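Local coordinates for Alpha/beta hydrolase fold protein (PDB 4PW0) that probably acts as a hydrolase of the alpha/beta hydrolase fold, with a serine nucleophile at a strand-to-helix turn, its substrate not being established, at residues A[102-107]-A[125-130]. Residues are numbered along the deposited sequence; the frame is centred on the assembly and turned at random.
Sequences RYFDVL and DMIRKI
Phe104 and Val106 pair with Ile127 and Ile130 where two neighbouring parallel strands of the alpha/beta hydrolase sheet begin, and the pairing illustrates how a beta bulge can be filled by a side chain. Phe104 N donates to Met126 O (3.0 Å) and Phe104 O accepts from Arg128 N (2.9 Å); further on, Val106 N bonds to Lys129 O (3.0 Å). Between these bonds the second strand carries one extra residue, Arg128, and the bulge turns the amide of Lys129 to the Asp105 side chain: Lys129 N donates to Asp105 OD1 (2.9 Å), on its anti side and somewhat out of the carboxylate plane. The syn lone pairs of Asp105 go to Arg128, which grips side-on, NE to OD1 and NH2 to OD2 (2.7 Å), with the planes of the two groups only 23° apart. OD1 thus takes two donors, and the paired contacts should hold the carboxylate against rotation and favour its charged form. With CG anti to the backbone N (chi1 -174°) and a bend at chi3, the aliphatic part of Arg128 crosses the Tyr103 side chain at about a right angle and meets its phenol end, Tyr103 OH lying 3.3 Å from Arg128 CG. Strand 104-109, helix 111-122 and strand 127-133 form a beta-alpha-beta crossover, and the first strand leads into what is probably the nucleophile elbow, at Ser110. On the face covered by helices 85-98 and 111-122, Val106 CG2 lies beside Ile130 CG1 (3.9 Å), while Ile127 CG1 packs against both Val106 CG1 and Phe104 CE2, which touch each other. The Phe104 ring, with chi1 at 49°, turns one face to Met126 O and also packs on Met119 of the crossover helix. On the other face, the extended Lys129 chain carries NZ to the carbonyls of Phe279, Leu280 and Tyr283 at the C-terminus.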
loop_
_atom_site.group_PDB
_atom_site.type_symbol
_atom_site.label_atom_id
_atom_site.label_comp_id
_atom_site.label_asym_id
_atom_site.label_seq_id
_atom_site.Cartn_x
_atom_site.Cartn_y
_atom_site.Cartn_z
ATOM N N ARG A 102 13.467 -18.823 -17.854
ATOM C CA ARG A 102 12.172 -19.316 -18.330
ATOM C C ARG A 102 10.982 -18.890 -17.496
ATOM O O ARG A 102 9.848 -19.019 -17.929
ATOM C CB ARG A 102 12.173 -20.871 -18.314
ATOM C CG ARG A 102 13.273 -21.540 -19.132
ATOM C CD ARG A 102 13.451 -20.878 -20.499
ATOM N NE ARG A 102 12.698 -21.531 -21.581
ATOM C CZ ARG A 102 11.818 -20.939 -22.406
ATOM N NH1 ARG A 102 11.488 -19.638 -22.288
ATOM N NH2 ARG A 102 11.228 -21.669 -23.355
ATOM N N TYR A 103 11.257 -18.465 -16.261
ATOM C CA TYR A 103 10.195 -18.161 -15.291
ATOM C C TYR A 103 10.775 -17.126 -14.347
ATOM O O TYR A 103 11.871 -17.306 -13.781
ATOM C CB TYR A 103 9.815 -19.415 -14.535
ATOM C CG TYR A 103 8.550 -19.316 -13.687
ATOM C CD1 TYR A 103 7.330 -18.923 -14.254
ATOM C CD2 TYR A 103 8.584 -19.623 -12.328
ATOM C CE1 TYR A 103 6.175 -18.863 -13.491
ATOM C CE2 TYR A 103 7.443 -19.572 -11.564
ATOM C CZ TYR A 103 6.255 -19.194 -12.141
ATOM O OH TYR A 103 5.143 -19.171 -11.341
ATOM N N PHE A 104 10.059 -16.008 -14.186
ATOM C CA PHE A 104 10.679 -14.891 -13.491
ATOM C C PHE A 104 9.599 -13.931 -13.010
ATOM O O PHE A 104 8.485 -13.963 -13.482
ATOM C CB PHE A 104 11.673 -14.169 -14.433
ATOM C CG PHE A 104 11.108 -13.834 -15.789
ATOM C CD1 PHE A 104 11.193 -14.746 -16.836
ATOM C CD2 PHE A 104 10.485 -12.624 -16.044
ATOM C CE1 PHE A 104 10.692 -14.463 -18.090
ATOM C CE2 PHE A 104 9.991 -12.329 -17.290
ATOM C CZ PHE A 104 10.096 -13.253 -18.331
ATOM N N ASP A 105 9.968 -13.108 -12.040
ATOM C CA ASP A 105 9.134 -11.982 -11.636
ATOM C C ASP A 105 9.580 -10.768 -12.461
ATOM O O ASP A 105 10.702 -10.712 -12.975
ATOM C CB ASP A 105 9.338 -11.686 -10.155
ATOM C CG ASP A 105 8.869 -12.816 -9.259
ATOM O OD1 ASP A 105 7.802 -13.439 -9.549
ATOM O OD2 ASP A 105 9.527 -13.014 -8.210
ATOM N N VAL A 106 8.694 -9.757 -12.532
ATOM C CA VAL A 106 9.018 -8.534 -13.272
ATOM C C VAL A 106 8.686 -7.289 -12.447
ATOM O O VAL A 106 7.723 -7.273 -11.690
ATOM C CB VAL A 106 8.303 -8.450 -14.634
ATOM C CG1 VAL A 106 8.735 -9.608 -15.518
ATOM C CG2 VAL A 106 6.784 -8.449 -14.493
ATOM N N LEU A 107 9.504 -6.257 -12.680
ATOM C CA LEU A 107 9.277 -4.925 -12.085
ATOM C C LEU A 107 9.403 -3.928 -13.228
ATOM O O LEU A 107 10.445 -3.841 -13.872
ATOM C CB LEU A 107 10.323 -4.631 -11.007
ATOM C CG LEU A 107 10.245 -3.263 -10.285
ATOM C CD1 LEU A 107 11.167 -3.319 -9.071
ATOM C CD2 LEU A 107 10.681 -2.186 -11.153
ATOM N N ASP A 125 2.745 -17.465 -18.944
ATOM C CA ASP A 125 3.331 -18.554 -18.224
ATOM C C ASP A 125 4.815 -18.366 -17.889
ATOM O O ASP A 125 5.371 -19.142 -17.092
ATOM C CB ASP A 125 3.132 -19.843 -19.028
ATOM C CG ASP A 125 1.663 -20.244 -19.155
ATOM O OD1 ASP A 125 0.798 -19.739 -18.398
ATOM O OD2 ASP A 125 1.371 -21.109 -20.010
HETATM N N MSE A 126 5.453 -17.330 -18.459
HETATM C CA MSE A 126 6.842 -17.045 -18.124
HETATM C C MSE A 126 6.988 -16.110 -16.922
HETATM O O MSE A 126 8.072 -16.001 -16.373
HETATM C CB MSE A 126 7.528 -16.366 -19.315
HETATM C CG MSE A 126 7.631 -17.420 -20.440
HETATM SE SE MSE A 126 8.524 -16.667 -22.043
HETATM C CE MSE A 126 10.112 -16.997 -21.151
ATOM N N ILE A 127 5.882 -15.476 -16.498
ATOM C CA ILE A 127 5.907 -14.493 -15.402
ATOM C C ILE A 127 5.177 -15.070 -14.183
ATOM O O ILE A 127 4.078 -15.637 -14.316
ATOM C CB ILE A 127 5.253 -13.179 -15.866
ATOM C CG1 ILE A 127 6.149 -12.504 -16.916
ATOM C CG2 ILE A 127 5.041 -12.230 -14.682
ATOM C CD1 ILE A 127 5.521 -11.319 -17.597
ATOM N N ARG A 128 5.775 -14.904 -13.007
ATOM C CA ARG A 128 5.143 -15.256 -11.771
ATOM C C ARG A 128 4.409 -14.036 -11.163
ATOM O O ARG A 128 3.173 -13.985 -11.205
ATOM C CB ARG A 128 6.152 -15.870 -10.826
ATOM C CG ARG A 128 5.491 -16.392 -9.570
ATOM C CD ARG A 128 6.469 -16.894 -8.516
ATOM N NE ARG A 128 7.303 -15.829 -7.980
ATOM C CZ ARG A 128 7.807 -15.793 -6.751
ATOM N NH1 ARG A 128 7.593 -16.793 -5.886
ATOM N NH2 ARG A 128 8.518 -14.727 -6.365
ATOM N N LYS A 129 5.174 -13.073 -10.626
ATOM C CA LYS A 129 4.551 -11.879 -10.025
ATOM C C LYS A 129 5.020 -10.635 -10.768
ATOM O O LYS A 129 6.097 -10.610 -11.374
ATOM C CB LYS A 129 4.960 -11.760 -8.555
ATOM C CG LYS A 129 4.492 -12.953 -7.703
ATOM C CD LYS A 129 4.815 -12.770 -6.226
ATOM C CE LYS A 129 4.537 -13.976 -5.411
ATOM N NZ LYS A 129 4.787 -13.896 -3.978
ATOM N N ILE A 130 4.196 -9.596 -10.659
ATOM C CA ILE A 130 4.403 -8.348 -11.401
ATOM C C ILE A 130 4.380 -7.158 -10.441
ATOM O O ILE A 130 3.474 -7.040 -9.613
ATOM C CB ILE A 130 3.270 -8.157 -12.423
ATOM C CG1 ILE A 130 3.175 -9.369 -13.358
ATOM C CG2 ILE A 130 3.380 -6.856 -13.186
ATOM C CD1 ILE A 130 1.963 -9.312 -14.270
#